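Local coordinates for gSG7 salivary protein (Anopheles stephensi, PDB 6XMB) that inhibits activation of the host kallikrein-kinin system, by blocking reciprocal activation of factor XII and prekallikrein, and weakly inhibits the alternative complement pathway, at residues A26-R31 with D71-F76; Q59-K64 with E114-Q119. One frame throughout, in Å; residues are numbered along the deposited sequence.

Contact 1: A26-R31 with D71-F76; sequences AFYLHR and DLESTF
The phenol of Tyr28 donates a hydrogen bond to Glu73, OH to OE1 2.7 Å, in a short bond between two buried side chains. The hydroxyl comes to OE1 on the anti side of the carboxylate and 29° out of its plane. Glu73 reaches this position by a bend in mid-chain (chi2 -86°), which turns the carboxylate back to the edge of the phenol ring; there OE1 also lies 3.4 Å from Tyr28 CE2. The carbonyl oxygen Glu73 O is also near, 2.9 Å from Tyr28 OH.

One turn of helix further along, Phe76 meets the same phenol from another side. Tyr28 turns a ring edge toward the face of Phe76 in an edge-to-face pair, with the centroids 4.7 Å apart and the planes at 55°. CE1 of Tyr28 does the touching: it sits over the rim of the Phe76 ring, 3.4 Å from CD2 and 3.5 Å from CG. Both rings are extended from their helices, each with CG anti to the backbone N, and the two side chains run past each other in opposite directions.

Tyr77 and Phe80 add further rings around Tyr28, while Tyr102 of helix 92-116 stacks on Phe76. Glu73 OE2 makes a long, weak ion pair with Lys25 of the second subunit. An aromatic cluster with one tyrosine hydroxyl anchored on a glutamate thus joins helices 6-49 and 59-80 in the interior of this all-helical fold of the Aegyptin C-terminal domain family.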
ATOM      1  N   ALA A  26       5.166  -2.941  -0.789  1.00 33.65           N
ATOM      2  CA  ALA A  26       6.027  -1.796  -1.074  1.00 34.01           C
ATOM      3  C   ALA A  26       6.479  -1.798  -2.530  1.00 36.88           C
ATOM      4  O   ALA A  26       6.703  -0.725  -3.112  1.00 35.21           O
ATOM      5  CB  ALA A  26       7.246  -1.791  -0.158  1.00 34.57           C
ATOM      6  N   PHE A  27       6.619  -2.990  -3.119  1.00 38.11           N
ATOM      7  CA  PHE A  27       6.892  -3.098  -4.547  1.00 37.23           C
ATOM      8  C   PHE A  27       5.719  -2.566  -5.371  1.00 35.83           C
ATOM      9  O   PHE A  27       5.930  -1.871  -6.370  1.00 34.30           O
ATOM     10  CB  PHE A  27       7.181  -4.550  -4.901  1.00 36.37           C
ATOM     11  CG  PHE A  27       7.564  -4.764  -6.313  1.00 37.62           C
ATOM     12  CD1 PHE A  27       8.758  -4.265  -6.807  1.00 42.63           C
ATOM     13  CD2 PHE A  27       6.758  -5.500  -7.157  1.00 40.60           C
ATOM     14  CE1 PHE A  27       9.131  -4.473  -8.122  1.00 40.93           C
ATOM     15  CE2 PHE A  27       7.141  -5.713  -8.490  1.00 41.13           C
ATOM     16  CZ  PHE A  27       8.328  -5.203  -8.952  1.00 40.20           C
ATOM     17  N   TYR A  28       4.481  -2.896  -4.965  1.00 41.64           N
ATOM     18  CA  TYR A  28       3.292  -2.339  -5.606  1.00 39.57           C
ATOM     19  C   TYR A  28       3.368  -0.816  -5.640  1.00 39.26           C
ATOM     20  O   TYR A  28       3.142  -0.192  -6.673  1.00 39.53           O
ATOM     21  CB  TYR A  28       1.994  -2.779  -4.883  1.00 40.87           C
ATOM     22  CG  TYR A  28       0.855  -1.858  -5.306  1.00 39.58           C
ATOM     23  CD1 TYR A  28       0.134  -2.117  -6.456  1.00 39.43           C
ATOM     24  CD2 TYR A  28       0.602  -0.670  -4.631  1.00 38.59           C
ATOM     25  CE1 TYR A  28      -0.829  -1.248  -6.901  1.00 37.62           C
ATOM     26  CE2 TYR A  28      -0.333   0.203  -5.066  1.00 38.81           C
ATOM     27  CZ  TYR A  28      -1.062  -0.097  -6.201  1.00 38.78           C
ATOM     28  OH  TYR A  28      -2.009   0.779  -6.652  1.00 37.17           O
ATOM     29  N   LEU A  29       3.663  -0.196  -4.495  1.00 36.29           N
ATOM     30  CA  LEU A  29       3.685   1.262  -4.428  1.00 37.33           C
ATOM     31  C   LEU A  29       4.716   1.832  -5.368  1.00 38.45           C
ATOM     32  O   LEU A  29       4.485   2.865  -6.007  1.00 37.24           O
ATOM     33  CB  LEU A  29       3.999   1.722  -3.015  1.00 38.38           C
ATOM     34  CG  LEU A  29       2.815   1.867  -2.090  1.00 42.77           C
ATOM     35  CD1 LEU A  29       3.298   2.299  -0.703  1.00 43.94           C
ATOM     36  CD2 LEU A  29       1.872   2.877  -2.696  1.00 41.15           C
ATOM     37  N   HIS A  30       5.890   1.195  -5.405  1.00 38.21           N
ATOM     38  CA  HIS A  30       6.974   1.640  -6.258  1.00 39.15           C
ATOM     39  C   HIS A  30       6.558   1.592  -7.723  1.00 37.87           C
ATOM     40  O   HIS A  30       6.753   2.556  -8.459  1.00 40.13           O
ATOM     41  CB  HIS A  30       8.217   0.775  -5.971  1.00 41.68           C
ATOM     42  CG  HIS A  30       9.172   0.654  -7.123  1.00 46.29           C
ATOM     43  ND1 HIS A  30      10.086   1.639  -7.448  1.00 53.50           N
ATOM     44  CD2 HIS A  30       9.375  -0.350  -8.014  1.00 45.10           C
ATOM     45  CE1 HIS A  30      10.806   1.250  -8.489  1.00 54.54           C
ATOM     46  NE2 HIS A  30      10.393   0.046  -8.853  1.00 51.75           N
ATOM     47  N   ARG A  31       5.969   0.477  -8.161  1.00 37.65           N
ATOM     48  CA  ARG A  31       5.482   0.392  -9.540  1.00 37.43           C
ATOM     49  C   ARG A  31       4.442   1.461  -9.834  1.00 36.22           C
ATOM     50  O   ARG A  31       4.426   2.033 -10.927  1.00 36.08           O
ATOM     51  CB  ARG A  31       4.868  -0.986  -9.805  1.00 36.80           C
ATOM     52  CG  ARG A  31       5.821  -2.143  -9.551  1.00 38.74           C
ATOM     53  CD  ARG A  31       7.008  -2.083 -10.527  1.00 40.50           C
ATOM     54  NE  ARG A  31       6.614  -2.277 -11.914  1.00 39.00           N
ATOM     55  CZ  ARG A  31       7.488  -2.405 -12.920  1.00 44.79           C
ATOM     56  NH1 ARG A  31       8.801  -2.376 -12.685  1.00 41.89           N
ATOM     57  NH2 ARG A  31       7.048  -2.568 -14.158  1.00 41.64           N
ATOM     58  N   ASP A  71      -8.212   7.401  -8.978  1.00 49.17           N
ATOM     59  CA  ASP A  71      -9.086   6.282  -9.288  1.00 51.20           C
ATOM     60  C   ASP A  71      -8.332   5.165  -9.996  1.00 45.92           C
ATOM     61  O   ASP A  71      -8.577   3.984  -9.735  1.00 47.54           O
ATOM     62  CB  ASP A  71     -10.270   6.780 -10.111  1.00 52.80           C
ATOM     63  CG  ASP A  71     -11.379   7.325  -9.233  1.00 62.74           C
ATOM     64  OD1 ASP A  71     -12.017   6.511  -8.528  1.00 67.48           O
ATOM     65  OD2 ASP A  71     -11.601   8.563  -9.203  1.00 65.61           O
ATOM     66  N   LEU A  72      -7.418   5.516 -10.905  1.00 47.05           N
ATOM     67  CA  LEU A  72      -6.606   4.495 -11.559  1.00 44.31           C
ATOM     68  C   LEU A  72      -5.748   3.748 -10.544  1.00 43.19           C
ATOM     69  O   LEU A  72      -5.627   2.521 -10.608  1.00 43.49           O
ATOM     70  CB  LEU A  72      -5.729   5.127 -12.642  1.00 41.02           C
ATOM     71  CG  LEU A  72      -6.470   5.815 -13.809  1.00 41.09           C
ATOM     72  CD1 LEU A  72      -5.487   6.605 -14.650  1.00 39.97           C
ATOM     73  CD2 LEU A  72      -7.213   4.813 -14.658  1.00 41.26           C
ATOM     74  N   GLU A  73      -5.174   4.468  -9.576  1.00 39.53           N
ATOM     75  CA  GLU A  73      -4.308   3.825  -8.592  1.00 41.16           C
ATOM     76  C   GLU A  73      -5.105   2.935  -7.645  1.00 45.84           C
ATOM     77  O   GLU A  73      -4.639   1.840  -7.288  1.00 43.72           O
ATOM     78  CB  GLU A  73      -3.523   4.881  -7.809  1.00 41.60           C
ATOM     79  CG  GLU A  73      -2.427   4.336  -6.894  1.00 42.56           C
ATOM     80  CD  GLU A  73      -2.917   3.932  -5.494  1.00 46.34           C
ATOM     81  OE1 GLU A  73      -2.474   2.871  -4.997  1.00 47.72           O
ATOM     82  OE2 GLU A  73      -3.708   4.681  -4.886  1.00 48.70           O
ATOM     83  N   SER A  74      -6.305   3.386  -7.226  1.00 41.89           N
ATOM     84  CA  SER A  74      -7.172   2.552  -6.390  1.00 46.03           C
ATOM     85  C   SER A  74      -7.541   1.271  -7.118  1.00 46.78           C
ATOM     86  O   SER A  74      -7.498   0.181  -6.545  1.00 51.37           O
ATOM     87  CB  SER A  74      -8.452   3.319  -5.991  1.00 53.25           C
ATOM     88  OG  SER A  74      -8.166   4.531  -5.305  1.00 54.58           O
ATOM     89  N   THR A  75      -7.885   1.383  -8.403  1.00 45.87           N
ATOM     90  CA  THR A  75      -8.202   0.199  -9.200  1.00 47.30           C
ATOM     91  C   THR A  75      -6.990  -0.712  -9.372  1.00 45.25           C
ATOM     92  O   THR A  75      -7.142  -1.934  -9.454  1.00 48.78           O
ATOM     93  CB  THR A  75      -8.732   0.626 -10.567  1.00 46.41           C
ATOM     94  OG1 THR A  75      -9.762   1.591 -10.375  1.00 49.60           O
ATOM     95  CG2 THR A  75      -9.295  -0.558 -11.344  1.00 49.94           C
ATOM     96  N   PHE A  76      -5.787  -0.146  -9.447  1.00 45.12           N
ATOM     97  CA  PHE A  76      -4.593  -0.982  -9.541  1.00 45.69           C
ATOM     98  C   PHE A  76      -4.414  -1.780  -8.249  1.00 48.40           C
ATOM     99  O   PHE A  76      -4.313  -3.009  -8.280  1.00 51.84           O
ATOM    100  CB  PHE A  76      -3.374  -0.099  -9.891  1.00 41.59           C
ATOM    101  CG  PHE A  76      -2.064  -0.866 -10.160  1.00 38.73           C
ATOM    102  CD1 PHE A  76      -2.047  -2.220 -10.426  1.00 42.41           C
ATOM    103  CD2 PHE A  76      -0.856  -0.194 -10.135  1.00 34.10           C
ATOM    104  CE1 PHE A  76      -0.839  -2.890 -10.653  1.00 44.12           C
ATOM    105  CE2 PHE A  76       0.345  -0.843 -10.360  1.00 34.92           C
ATOM    106  CZ  PHE A  76       0.357  -2.201 -10.618  1.00 37.56           C
TER

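Contact 2: Q59-K64 with E114-Q119; sequences QPCLNK and EQCLVQ
Cys61 and Cys116 are joined by a disulfide, SG to SG 2.1 Å, and they bring the two backbones to 5.8 Å at their CA atoms. Both CB atoms point at the opposing segment, but the sulfurs leave them differently. In Cys61 the sulfur is anti to the backbone N (chi1 179°) and stretches out from the helix, whereas in Cys116 it is tucked between the backbone N and the carbonyl carbon (chi1 58°). The bridge between them has a right-handed twist, with chi3 at 71°. On its flank the backbone of Cys116 lies close as well: its carbonyl O is 3.3 Å from Cys61 CB.

This crosslink ties the beginning of helix 59-80 to the C-terminal part of helix 92-116, and so pins two of the three long helices of the Aegyptin C-terminal domain to each other at one end of the molecule. Backbone hydrogen bonds of Leu117 with Ser58 and of Gln119 with Lys56 continue the attachment, holding the tail of the chain against the loop that leads into helix 59-80.

Leu117 follows the bridge directly. Its backbone N is 3.7 Å from Cys61 SG and makes a weak bond to Glu114 O, 3.4 Å away. Leu117 starts out away from helix 59-80, yet its isobutyl end swings back, and CD1 comes to 4.0 Å from Leu62 CD2 as the two side chains pass at a slant. Leu117 also packs on Leu57 and Lys47, while Leu62 touches Leu11 of the second subunit.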
ATOM      1  N   GLN A  59      -6.956  24.858 -14.832  1.00 81.58           N
ATOM      2  CA  GLN A  59      -6.846  24.102 -13.589  1.00 78.33           C
ATOM      3  C   GLN A  59      -7.985  23.098 -13.395  1.00 77.39           C
ATOM      4  O   GLN A  59      -7.773  22.083 -12.720  1.00 73.16           O
ATOM      5  CB  GLN A  59      -6.756  25.029 -12.380  1.00 82.66           C
ATOM      6  CG  GLN A  59      -5.998  24.376 -11.225  1.00 78.81           C
ATOM      7  CD  GLN A  59      -6.739  24.500  -9.914  1.00 88.76           C
ATOM      8  OE1 GLN A  59      -7.425  25.492  -9.668  1.00 97.73           O
ATOM      9  NE2 GLN A  59      -6.610  23.487  -9.061  1.00 87.80           N
ATOM     10  N   PRO A  60      -9.194  23.318 -13.930  1.00 77.54           N
ATOM     11  CA  PRO A  60     -10.149  22.196 -14.000  1.00 76.79           C
ATOM     12  C   PRO A  60      -9.555  20.953 -14.639  1.00 68.48           C
ATOM     13  O   PRO A  60      -9.936  19.832 -14.287  1.00 65.87           O
ATOM     14  CB  PRO A  60     -11.291  22.761 -14.852  1.00 84.51           C
ATOM     15  CG  PRO A  60     -11.271  24.208 -14.568  1.00 91.46           C
ATOM     16  CD  PRO A  60      -9.834  24.588 -14.327  1.00 86.36           C
ATOM     17  N   CYS A  61      -8.625  21.127 -15.580  1.00 76.21           N
ATOM     18  CA  CYS A  61      -8.002  19.997 -16.257  1.00 70.92           C
ATOM     19  C   CYS A  61      -6.995  19.304 -15.347  1.00 63.90           C
ATOM     20  O   CYS A  61      -6.926  18.071 -15.316  1.00 58.65           O
ATOM     21  CB  CYS A  61      -7.336  20.479 -17.552  1.00 71.21           C
ATOM     22  SG  CYS A  61      -6.472  19.235 -18.569  1.00 65.24           S
ATOM     23  N   LEU A  62      -6.208  20.081 -14.599  1.00 69.24           N
ATOM     24  CA  LEU A  62      -5.314  19.485 -13.611  1.00 65.49           C
ATOM     25  C   LEU A  62      -6.106  18.789 -12.518  1.00 65.34           C
ATOM     26  O   LEU A  62      -5.698  17.732 -12.018  1.00 60.85           O
ATOM     27  CB  LEU A  62      -4.403  20.554 -13.007  1.00 66.85           C
ATOM     28  CG  LEU A  62      -3.466  21.281 -13.972  1.00 67.90           C
ATOM     29  CD1 LEU A  62      -2.765  22.425 -13.260  1.00 71.15           C
ATOM     30  CD2 LEU A  62      -2.447  20.319 -14.580  1.00 59.61           C
ATOM     31  N   ASN A  63      -7.251  19.362 -12.144  1.00 65.70           N
ATOM     32  CA  ASN A  63      -8.098  18.750 -11.127  1.00 65.81           C
ATOM     33  C   ASN A  63      -8.654  17.411 -11.600  1.00 61.70           C
ATOM     34  O   ASN A  63      -8.601  16.419 -10.866  1.00 60.69           O
ATOM     35  CB  ASN A  63      -9.226  19.706 -10.740  1.00 74.11           C
ATOM     36  CG  ASN A  63      -8.728  20.888  -9.936  1.00 79.99           C
ATOM     37  OD1 ASN A  63      -7.699  20.799  -9.249  1.00 76.79           O
ATOM     38  ND2 ASN A  63      -9.445  22.006 -10.018  1.00 87.17           N
ATOM     39  N   LYS A  64      -9.183  17.357 -12.828  1.00 65.72           N
ATOM     40  CA  LYS A  64      -9.628  16.081 -13.381  1.00 63.77           C
ATOM     41  C   LYS A  64      -8.498  15.053 -13.387  1.00 59.39           C
ATOM     42  O   LYS A  64      -8.718  13.884 -13.040  1.00 58.17           O
ATOM     43  CB  LYS A  64     -10.179  16.271 -14.794  1.00 64.84           C
ATOM     44  CG  LYS A  64     -10.574  14.959 -15.467  1.00 63.40           C
ATOM     45  CD  LYS A  64     -11.795  15.102 -16.364  1.00 71.41           C
ATOM     46  CE  LYS A  64     -11.430  15.622 -17.738  1.00 72.54           C
ATOM     47  NZ  LYS A  64     -10.754  14.562 -18.526  1.00 72.09           N
ATOM     48  N   GLU A 114      -3.372  16.373 -21.998  1.00 56.75           N
ATOM     49  CA  GLU A 114      -2.716  17.244 -22.964  1.00 60.58           C
ATOM     50  C   GLU A 114      -3.735  18.098 -23.706  1.00 66.20           C
ATOM     51  O   GLU A 114      -3.504  19.289 -23.940  1.00 68.84           O
ATOM     52  CB  GLU A 114      -1.901  16.417 -23.953  1.00 60.10           C
ATOM     53  CG  GLU A 114      -0.500  16.060 -23.478  1.00 59.25           C
ATOM     54  CD  GLU A 114       0.502  16.075 -24.622  1.00 61.69           C
ATOM     55  OE1 GLU A 114       0.068  16.387 -25.756  1.00 65.71           O
ATOM     56  OE2 GLU A 114       1.712  15.793 -24.398  1.00 58.63           O
ATOM     57  N   GLN A 115      -4.887  17.516 -24.049  1.00 61.53           N
ATOM     58  CA  GLN A 115      -5.858  18.230 -24.870  1.00 66.66           C
ATOM     59  C   GLN A 115      -6.542  19.363 -24.110  1.00 68.00           C
ATOM     60  O   GLN A 115      -6.806  20.414 -24.699  1.00 73.95           O
ATOM     61  CB  GLN A 115      -6.890  17.255 -25.438  1.00 68.06           C
ATOM     62  CG  GLN A 115      -6.339  16.301 -26.513  1.00 69.21           C
ATOM     63  CD  GLN A 115      -5.952  16.999 -27.830  1.00 74.12           C
ATOM     64  OE1 GLN A 115      -4.860  17.561 -27.954  1.00 74.90           O
ATOM     65  NE2 GLN A 115      -6.846  16.949 -28.815  1.00 76.11           N
ATOM     66  N   CYS A 116      -6.817  19.195 -22.815  1.00 65.74           N
ATOM     67  CA  CYS A 116      -7.463  20.245 -22.033  1.00 67.80           C
ATOM     68  C   CYS A 116      -6.486  21.136 -21.277  1.00 68.45           C
ATOM     69  O   CYS A 116      -6.929  21.968 -20.480  1.00 69.48           O
ATOM     70  CB  CYS A 116      -8.479  19.656 -21.038  1.00 67.58           C
ATOM     71  SG  CYS A 116      -7.942  18.422 -19.767  1.00 66.84           S
ATOM     72  N   LEU A 117      -5.178  20.999 -21.511  1.00 65.76           N
ATOM     73  CA  LEU A 117      -4.202  21.658 -20.644  1.00 63.48           C
ATOM     74  C   LEU A 117      -4.249  23.178 -20.789  1.00 70.19           C
ATOM     75  O   LEU A 117      -4.265  23.907 -19.790  1.00 73.11           O
ATOM     76  CB  LEU A 117      -2.806  21.132 -20.950  1.00 61.64           C
ATOM     77  CG  LEU A 117      -1.760  21.511 -19.907  1.00 60.15           C
ATOM     78  CD1 LEU A 117      -2.137  20.947 -18.546  1.00 56.09           C
ATOM     79  CD2 LEU A 117      -0.415  20.999 -20.351  1.00 55.64           C
ATOM     80  N   VAL A 118      -4.257  23.677 -22.021  1.00 62.21           N
ATOM     81  CA  VAL A 118      -4.260  25.117 -22.275  1.00 69.31           C
ATOM     82  C   VAL A 118      -5.678  25.657 -22.131  1.00 76.03           C
ATOM     83  O   VAL A 118      -6.618  25.114 -22.726  1.00 77.35           O
ATOM     84  CB  VAL A 118      -3.708  25.419 -23.678  1.00 71.92           C
ATOM     85  CG1 VAL A 118      -3.327  26.892 -23.809  1.00 78.47           C
ATOM     86  CG2 VAL A 118      -2.540  24.510 -24.011  1.00 65.47           C
ATOM     87  N   GLN A 119      -5.834  26.700 -21.308  1.00 72.70           N
ATOM     88  CA  GLN A 119      -6.932  27.692 -21.403  1.00 82.14           C
ATOM     89  C   GLN A 119      -6.901  28.661 -20.217  1.00 86.55           C
ATOM     90  O   GLN A 119      -7.534  28.426 -19.184  1.00 86.88           O
ATOM     91  CB  GLN A 119      -8.313  27.036 -21.485  1.00 84.02           C
ATOM     92  CG  GLN A 119      -9.335  27.843 -22.270  1.00 93.80           C
ATOM     93  CD  GLN A 119      -8.883  28.159 -23.690  1.00 95.86           C
ATOM     94  OE1 GLN A 119      -8.038  27.464 -24.259  1.00 89.57           O
ATOM     95  NE2 GLN A 119      -9.447  29.220 -24.268  1.00105.49           N
TER

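Contact 1 and contact 2 share helix 59-80, contact 2 using its first turns and contact 1 a part nearer its C-terminal end. Their centres are 23 Å apart and they do not touch, the nearest atoms being about 7 Å from each other. Along the chain the segments alternate: 26-31, 59-64, 71-76, then 114-119. Helix 59-80 is fastened to helix 6-49 near the centre of the molecule and, covalently, to helix 92-116 far from that centre. A buried aromatic and polar contact in the middle and a disulfide at one end together connect all three long helices of this secreted protein.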